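Local coordinates for FOG-3 protein (PDB 5TD6), which specifies sperm fate in the nematode germline as an RNA-binding multimer, represented here by its BTG/Tob domain, and may act as a transcription corepressor, at residues B[123-126]-B[127-130]; B[14-17]-B[18-22]; B[90-94]-B[95-99]. The protein carries 2 engineered substitutions. All coordinates share one frame; numbering follows the deposited sequence.

Interaction 1 of 3, residues B[123-126]-B[127-130]; sequences SVPE and YVVR
Arg-130 meets Glu-126 at the edge of its guanidinium group, not over a face, and the carboxylate plane is turned 55° from the guanidinium plane. One oxygen does all the work: OE2 of Glu-126 takes the NE hydrogen of Arg-130 at 2.7 Å with an N-H...O angle of 151°. A second, weak bond reaches the same OE2 from Arg-130 NH2 at 3.0 Å. NE approaches on the anti side of OE2, somewhat out of the carboxylate plane. Both side chains run side by side; CG of Glu-126 stands anti to its backbone N (chi1 172°) and the chain stays extended, which carries the carboxylate alongside the arginine.

Next to this salt bridge the helix starts. Pro-125, in the N-cap position, accepts from Val-129 N through its carbonyl O at 3.2 Å, and Arg-130 N closes the next turn on Glu-126 O at 2.9 Å. CG1 of Val-124 packs against the first turn of the helix, tight against Val-129 CG2 at 3.5 Å and looser against Val-128 CG1 at 3.7 Å. Tyr-2 of the second subunit packs on Val-124 and Val-129, and Val-37 of that subunit on Val-128. The whole is a helix N-terminus with an i to i+4 salt bridge, opening helix 126-135 at a subunit interface of the FOG-3 polymerising domain.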
loop_
_atom_site.group_PDB
_atom_site.type_symbol
_atom_site.label_atom_id
_atom_site.label_comp_id
_atom_site.label_asym_id
_atom_site.label_seq_id
_atom_site.Cartn_x
_atom_site.Cartn_y
_atom_site.Cartn_z
ATOM N N SER B 123 -11.575 8.735 8.708
ATOM C CA SER B 123 -13.011 8.911 8.936
ATOM C C SER B 123 -13.801 7.796 8.285
ATOM O O SER B 123 -13.672 7.556 7.091
ATOM C CB SER B 123 -13.489 10.257 8.404
ATOM O OG SER B 123 -14.908 10.362 8.513
ATOM N N VAL B 124 -14.601 7.096 9.086
ATOM C CA VAL B 124 -15.449 6.027 8.579
ATOM C C VAL B 124 -16.863 6.199 9.123
ATOM O O VAL B 124 -17.025 6.425 10.312
ATOM C CB VAL B 124 -14.917 4.632 8.971
ATOM C CG1 VAL B 124 -15.854 3.563 8.459
ATOM C CG2 VAL B 124 -13.480 4.417 8.426
ATOM N N PRO B 125 -17.877 6.110 8.247
ATOM C CA PRO B 125 -19.286 6.269 8.643
ATOM C C PRO B 125 -19.724 5.229 9.680
ATOM O O PRO B 125 -19.406 4.039 9.551
ATOM C CB PRO B 125 -20.048 6.068 7.337
ATOM C CG PRO B 125 -19.055 6.393 6.246
ATOM C CD PRO B 125 -17.711 6.007 6.781
ATOM N N GLU B 126 -20.459 5.681 10.687
ATOM C CA GLU B 126 -20.842 4.827 11.815
ATOM C C GLU B 126 -21.408 3.468 11.417
ATOM O O GLU B 126 -21.029 2.439 11.998
ATOM C CB GLU B 126 -21.870 5.558 12.702
ATOM C CG GLU B 126 -22.441 4.607 13.772
ATOM C CD GLU B 126 -23.507 5.231 14.620
ATOM O OE1 GLU B 126 -23.507 6.467 14.756
ATOM O OE2 GLU B 126 -24.329 4.481 15.181
ATOM N N TYR B 127 -22.311 3.441 10.435
ATOM C CA TYR B 127 -22.964 2.173 10.102
ATOM C C TYR B 127 -21.998 1.168 9.478
ATOM O O TYR B 127 -22.180 -0.032 9.627
ATOM C CB TYR B 127 -24.137 2.368 9.155
ATOM C CG TYR B 127 -25.112 1.224 9.220
ATOM C CD1 TYR B 127 -25.902 1.044 10.341
ATOM C CD2 TYR B 127 -25.228 0.310 8.181
ATOM C CE1 TYR B 127 -26.802 0.002 10.427
ATOM C CE2 TYR B 127 -26.131 -0.745 8.257
ATOM C CZ TYR B 127 -26.914 -0.891 9.383
ATOM O OH TYR B 127 -27.822 -1.928 9.484
ATOM N N VAL B 128 -21.008 1.669 8.751
ATOM C CA VAL B 128 -19.947 0.823 8.191
ATOM C C VAL B 128 -19.167 0.199 9.338
ATOM O O VAL B 128 -18.917 -1.005 9.351
ATOM C CB VAL B 128 -18.996 1.641 7.265
ATOM C CG1 VAL B 128 -17.734 0.850 6.895
ATOM C CG2 VAL B 128 -19.747 2.108 6.037
ATOM N N VAL B 129 -18.835 1.023 10.330
ATOM C CA VAL B 129 -18.100 0.559 11.498
ATOM C C VAL B 129 -18.904 -0.483 12.282
ATOM O O VAL B 129 -18.356 -1.504 12.675
ATOM C CB VAL B 129 -17.697 1.740 12.422
ATOM C CG1 VAL B 129 -17.051 1.228 13.681
ATOM C CG2 VAL B 129 -16.737 2.660 11.699
ATOM N N ARG B 130 -20.199 -0.248 12.504
ATOM C CA ARG B 130 -21.012 -1.242 13.201
ATOM C C ARG B 130 -21.110 -2.512 12.370
ATOM O O ARG B 130 -21.126 -3.618 12.902
ATOM C CB ARG B 130 -22.430 -0.727 13.491
ATOM C CG ARG B 130 -22.465 0.368 14.504
ATOM C CD ARG B 130 -23.873 0.695 14.947
ATOM N NE ARG B 130 -23.786 1.882 15.781
ATOM C CZ ARG B 130 -23.710 1.877 17.104
ATOM N NH1 ARG B 130 -23.795 0.731 17.786
ATOM N NH2 ARG B 130 -23.613 3.046 17.747
#

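Interaction 2 of 3, residues B[14-17]-B[18-22]; sequences RYLF and GHIPR
Leu-16 and His-19 close a type II beta turn with Phe-17 and Gly-18 at its corners, in the connection between helix 2-13 and helix 22-41 of the BTG/Tob domain. The backbone angles support the assignment: Phe-17 has polyproline-like angles while Gly-18 has a positive phi of 86°, a conformation that calls for glycine, since a CB would run into Phe-17 O. His-19 N donates to Leu-16 O at 2.9 Å, tilted out of the carbonyl plane. The same oxygen receives Ile-20 N at 3.1 Å, closer to the line of the C=O bond, so two successive amides grip one acceptor and fix the turn.

The packed side is apolar. Leu-16 and Ile-20 lie side by side and point the same way, with CD2 of Leu-16 at 3.9 Å from CD1 of Ile-20. Both are buried: each meets Val-25 of helix 22-41 and Leu-83 of helix 77-83, and Ile-20 adds Val-80. For Ile-20, CG1 stands anti to the carbonyl carbon (chi1 -64°) and the chain is extended to CD1, which brings the terminal methyl beside the leucine. Phe-17 is buried too, but its CB bond leads away from 18-22, and the ring meets Trp-111 of the second subunit, the two planes at about 75°.

The other side is looser: Gly-18 and His-19 are exposed, and few atoms meet there. Gly-18 offers only backbone, and the His-19 ring, whose side chain also touches Leu-83, stands obliquely beside the carbonyl oxygens of Tyr-15, Leu-16 and Phe-17 without a hydrogen bond to them. Its closest approach to the preceding residues is from CD2 of His-19 to Phe-17 O, at 3.4 Å.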
loop_
_atom_site.group_PDB
_atom_site.type_symbol
_atom_site.label_atom_id
_atom_site.label_comp_id
_atom_site.label_asym_id
_atom_site.label_seq_id
_atom_site.Cartn_x
_atom_site.Cartn_y
_atom_site.Cartn_z
ATOM N N ARG B 14 4.838 -6.890 -2.678
ATOM C CA ARG B 14 4.193 -6.857 -3.997
ATOM C C ARG B 14 5.018 -7.591 -5.061
ATOM O O ARG B 14 4.498 -7.905 -6.141
ATOM C CB ARG B 14 3.889 -5.409 -4.440
ATOM C CG ARG B 14 2.657 -4.815 -3.677
ATOM C CD ARG B 14 2.122 -3.490 -4.294
ATOM N NE ARG B 14 3.034 -2.338 -4.164
ATOM C CZ ARG B 14 3.124 -1.549 -3.086
ATOM N NH1 ARG B 14 2.378 -1.777 -2.003
ATOM N NH2 ARG B 14 3.958 -0.517 -3.089
ATOM N N TYR B 15 6.290 -7.881 -4.766
ATOM C CA TYR B 15 7.085 -8.767 -5.640
ATOM C C TYR B 15 6.800 -10.251 -5.369
ATOM O O TYR B 15 7.125 -11.129 -6.196
ATOM C CB TYR B 15 8.587 -8.526 -5.466
ATOM C CG TYR B 15 9.113 -7.242 -6.078
ATOM C CD1 TYR B 15 9.357 -7.138 -7.443
ATOM C CD2 TYR B 15 9.384 -6.141 -5.280
ATOM C CE1 TYR B 15 9.850 -5.957 -7.999
ATOM C CE2 TYR B 15 9.876 -4.961 -5.823
ATOM C CZ TYR B 15 10.103 -4.873 -7.179
ATOM O OH TYR B 15 10.590 -3.697 -7.708
ATOM N N LEU B 16 6.220 -10.525 -4.202
ATOM C CA LEU B 16 6.012 -11.884 -3.728
ATOM C C LEU B 16 4.593 -12.377 -3.965
ATOM O O LEU B 16 4.393 -13.577 -4.179
ATOM C CB LEU B 16 6.344 -11.988 -2.228
ATOM C CG LEU B 16 7.733 -11.443 -1.849
ATOM C CD1 LEU B 16 8.030 -11.601 -0.355
ATOM C CD2 LEU B 16 8.829 -12.099 -2.692
ATOM N N PHE B 17 3.616 -11.468 -3.914
ATOM C CA PHE B 17 2.202 -11.858 -3.981
ATOM C C PHE B 17 1.941 -12.714 -5.193
ATOM O O PHE B 17 2.313 -12.339 -6.304
ATOM C CB PHE B 17 1.271 -10.636 -4.035
ATOM C CG PHE B 17 1.254 -9.814 -2.776
ATOM C CD1 PHE B 17 1.321 -10.419 -1.534
ATOM C CD2 PHE B 17 1.167 -8.431 -2.844
ATOM C CE1 PHE B 17 1.299 -9.660 -0.375
ATOM C CE2 PHE B 17 1.148 -7.659 -1.693
ATOM C CZ PHE B 17 1.221 -8.270 -0.452
ATOM N N GLY B 18 1.313 -13.864 -4.977
ATOM C CA GLY B 18 0.985 -14.766 -6.063
ATOM C C GLY B 18 2.087 -15.737 -6.461
ATOM O O GLY B 18 1.851 -16.629 -7.264
ATOM N N HIS B 19 3.286 -15.570 -5.911
ATOM C CA HIS B 19 4.393 -16.451 -6.249
ATOM C C HIS B 19 4.883 -17.198 -5.015
ATOM O O HIS B 19 5.592 -18.185 -5.122
ATOM C CB HIS B 19 5.537 -15.659 -6.880
ATOM C CG HIS B 19 5.111 -14.818 -8.043
ATOM N ND1 HIS B 19 4.804 -15.352 -9.277
ATOM C CD2 HIS B 19 4.912 -13.480 -8.150
ATOM C CE1 HIS B 19 4.449 -14.379 -10.099
ATOM N NE2 HIS B 19 4.496 -13.234 -9.436
ATOM N N ILE B 20 4.515 -16.693 -3.845
ATOM C CA ILE B 20 4.756 -17.377 -2.587
ATOM C C ILE B 20 3.386 -17.466 -1.942
ATOM O O ILE B 20 2.610 -16.513 -2.035
ATOM C CB ILE B 20 5.782 -16.616 -1.708
ATOM C CG1 ILE B 20 7.143 -16.576 -2.393
ATOM C CG2 ILE B 20 5.938 -17.237 -0.316
ATOM C CD1 ILE B 20 8.166 -15.784 -1.625
ATOM N N PRO B 21 3.051 -18.619 -1.336
ATOM C CA PRO B 21 1.703 -18.762 -0.769
ATOM C C PRO B 21 1.398 -17.685 0.271
ATOM O O PRO B 21 2.323 -17.075 0.809
ATOM C CB PRO B 21 1.724 -20.165 -0.147
ATOM C CG PRO B 21 2.765 -20.907 -0.942
ATOM C CD PRO B 21 3.815 -19.881 -1.292
ATOM N N ARG B 22 0.108 -17.440 0.496
ATOM C CA ARG B 22 -0.398 -16.336 1.308
ATOM C C ARG B 22 0.141 -16.317 2.740
ATOM O O ARG B 22 0.532 -15.270 3.273
ATOM C CB ARG B 22 -1.932 -16.411 1.349
ATOM C CG ARG B 22 -2.610 -15.440 2.316
ATOM C CD ARG B 22 -4.009 -15.919 2.728
ATOM N NE ARG B 22 -4.722 -16.601 1.644
ATOM C CZ ARG B 22 -5.173 -17.857 1.705
ATOM N NH1 ARG B 22 -4.989 -18.585 2.802
ATOM N NH2 ARG B 22 -5.807 -18.392 0.666
#

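Interaction 3 of 3, residues B[90-94]-B[95-99]; sequences IFANP and GHVFV
A tight antiparallel beta hairpin joins strand 89-93 to strand 96-100, turning through a type II beta turn from Asn-93 to His-96 with Pro-94 and Gly-95 at its corners. The short strand segments run at 170° to each other. Asn-93 N to His-96 O (2.7 Å) and His-96 N to Asn-93 O (2.9 Å) form the first hydrogen-bonded pair, and Phe-91 with Phe-98 forms the next, its bond from Phe-91 N to Phe-98 O (2.8 Å) being almost straight.

On the face bearing Phe-91 and Phe-98, the two rings are nearly parallel (5°) but laterally offset, centroids 5.0 Å apart, and stack little. The close contact is instead a CH-pi one: CB of Phe-91 sits over the Phe-98 ring, 3.6 Å from its centroid. Phe-98 achieves this with CG held between its backbone N and carbonyl carbon (chi1 60°), which swings the ring across the neighbouring strand. ND2 of Asn-93 lies at the edge of that ring, 3.8 Å from Phe-98 CE1, while Phe-98 CD1 stands 3.2 Å above the centre of the His-96 ring.

A water links Asn-93 ND2 to His-96 ND1, while Arg-56 binds Asn-93 OD1 and Glu-53 binds ND2. The opposite face, with Ile-90, Ala-92, Val-97 and Val-99, packs on helix 2-13. Thus the buried asparagine amide has partners at both its oxygen and nitrogen, which fixes its rotation beside the aromatic pair.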
loop_
_atom_site.group_PDB
_atom_site.type_symbol
_atom_site.label_atom_id
_atom_site.label_comp_id
_atom_site.label_asym_id
_atom_site.label_seq_id
_atom_site.Cartn_x
_atom_site.Cartn_y
_atom_site.Cartn_z
ATOM N N ILE B 90 16.341 1.060 -1.094
ATOM C CA ILE B 90 15.059 1.578 -0.607
ATOM C C ILE B 90 15.281 2.389 0.663
ATOM O O ILE B 90 16.004 1.966 1.564
ATOM C CB ILE B 90 14.062 0.437 -0.322
ATOM C CG1 ILE B 90 13.991 -0.505 -1.523
ATOM C CG2 ILE B 90 12.662 0.988 0.005
ATOM C CD1 ILE B 90 13.142 -1.745 -1.285
ATOM N N PHE B 91 14.685 3.574 0.705
ATOM C CA PHE B 91 14.824 4.493 1.829
ATOM C C PHE B 91 13.474 4.652 2.512
ATOM O O PHE B 91 12.433 4.685 1.847
ATOM C CB PHE B 91 15.314 5.879 1.370
ATOM C CG PHE B 91 16.706 5.890 0.788
ATOM C CD1 PHE B 91 16.940 5.466 -0.513
ATOM C CD2 PHE B 91 17.776 6.352 1.532
ATOM C CE1 PHE B 91 18.216 5.490 -1.049
ATOM C CE2 PHE B 91 19.060 6.373 1.002
ATOM C CZ PHE B 91 19.279 5.939 -0.290
ATOM N N ALA B 92 13.499 4.758 3.831
ATOM C CA ALA B 92 12.311 5.079 4.601
ATOM C C ALA B 92 12.669 6.177 5.591
ATOM O O ALA B 92 13.497 5.982 6.481
ATOM C CB ALA B 92 11.771 3.848 5.310
ATOM N N ASN B 93 12.059 7.344 5.389
ATOM C CA ASN B 93 12.175 8.503 6.258
ATOM C C ASN B 93 10.791 8.899 6.784
ATOM O O ASN B 93 9.776 8.542 6.175
ATOM C CB ASN B 93 12.768 9.691 5.497
ATOM C CG ASN B 93 14.192 9.455 5.031
ATOM O OD1 ASN B 93 14.930 8.653 5.609
ATOM N ND2 ASN B 93 14.594 10.182 3.985
ATOM N N PRO B 94 10.740 9.669 7.882
ATOM C CA PRO B 94 9.454 10.254 8.286
ATOM C C PRO B 94 8.759 10.932 7.094
ATOM O O PRO B 94 9.340 11.800 6.451
ATOM C CB PRO B 94 9.849 11.259 9.366
ATOM C CG PRO B 94 11.097 10.661 9.984
ATOM C CD PRO B 94 11.826 10.003 8.833
ATOM N N GLY B 95 7.553 10.484 6.773
ATOM C CA GLY B 95 6.779 11.094 5.704
ATOM C C GLY B 95 7.145 10.648 4.300
ATOM O O GLY B 95 6.520 11.084 3.335
ATOM N N HIS B 96 8.136 9.763 4.166
ATOM C CA HIS B 96 8.734 9.562 2.845
ATOM C C HIS B 96 9.456 8.236 2.672
ATOM O O HIS B 96 10.533 8.014 3.230
ATOM C CB HIS B 96 9.715 10.691 2.536
ATOM C CG HIS B 96 10.074 10.798 1.087
ATOM N ND1 HIS B 96 11.216 11.430 0.647
ATOM C CD2 HIS B 96 9.445 10.341 -0.021
ATOM C CE1 HIS B 96 11.262 11.384 -0.673
ATOM N NE2 HIS B 96 10.202 10.723 -1.103
ATOM N N VAL B 97 8.841 7.361 1.892
ATOM C CA VAL B 97 9.434 6.085 1.541
ATOM C C VAL B 97 9.645 6.124 0.038
ATOM O O VAL B 97 8.770 6.587 -0.717
ATOM C CB VAL B 97 8.528 4.910 1.939
ATOM C CG1 VAL B 97 9.216 3.563 1.657
ATOM C CG2 VAL B 97 8.159 5.019 3.399
ATOM N N PHE B 98 10.808 5.675 -0.405
ATOM C CA PHE B 98 11.130 5.827 -1.814
ATOM C C PHE B 98 12.288 4.941 -2.232
ATOM O O PHE B 98 13.015 4.429 -1.392
ATOM C CB PHE B 98 11.447 7.285 -2.134
ATOM C CG PHE B 98 12.632 7.853 -1.367
ATOM C CD1 PHE B 98 12.465 8.417 -0.112
ATOM C CD2 PHE B 98 13.903 7.866 -1.935
ATOM C CE1 PHE B 98 13.550 8.955 0.578
ATOM C CE2 PHE B 98 14.992 8.409 -1.253
ATOM C CZ PHE B 98 14.821 8.952 -0.006
ATOM N N VAL B 99 12.426 4.767 -3.540
ATOM C CA VAL B 99 13.551 4.059 -4.150
ATOM C C VAL B 99 14.541 5.078 -4.698
ATOM O O VAL B 99 14.137 6.084 -5.283
ATOM C CB VAL B 99 13.079 3.140 -5.301
ATOM C CG1 VAL B 99 14.266 2.568 -6.088
ATOM C CG2 VAL B 99 12.188 2.029 -4.759
HETATM O O HOH W 1 12.991 12.249 2.345
#

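In the fold
Interactions 2 and 3 belong to the compact BTG/Tob core, on opposite sides of its centre: their centres lie 23 Å apart and their nearest atoms about 6 Å. Interaction 1 stands well off, its centre 28 Å from the chain's centre and 31 Å from either of the others, beyond the chain's 16 Å radius of gyration. Interactions 1 and 2 both touch the second subunit, whereas interaction 3 touches no other chain of the assembly. A link still exists: Ile-110 and Trp-111 form backbone hydrogen bonds with Val-97 of interaction 3 within one chain, and their counterparts in the second subunit pack on Phe-17 of interaction 2.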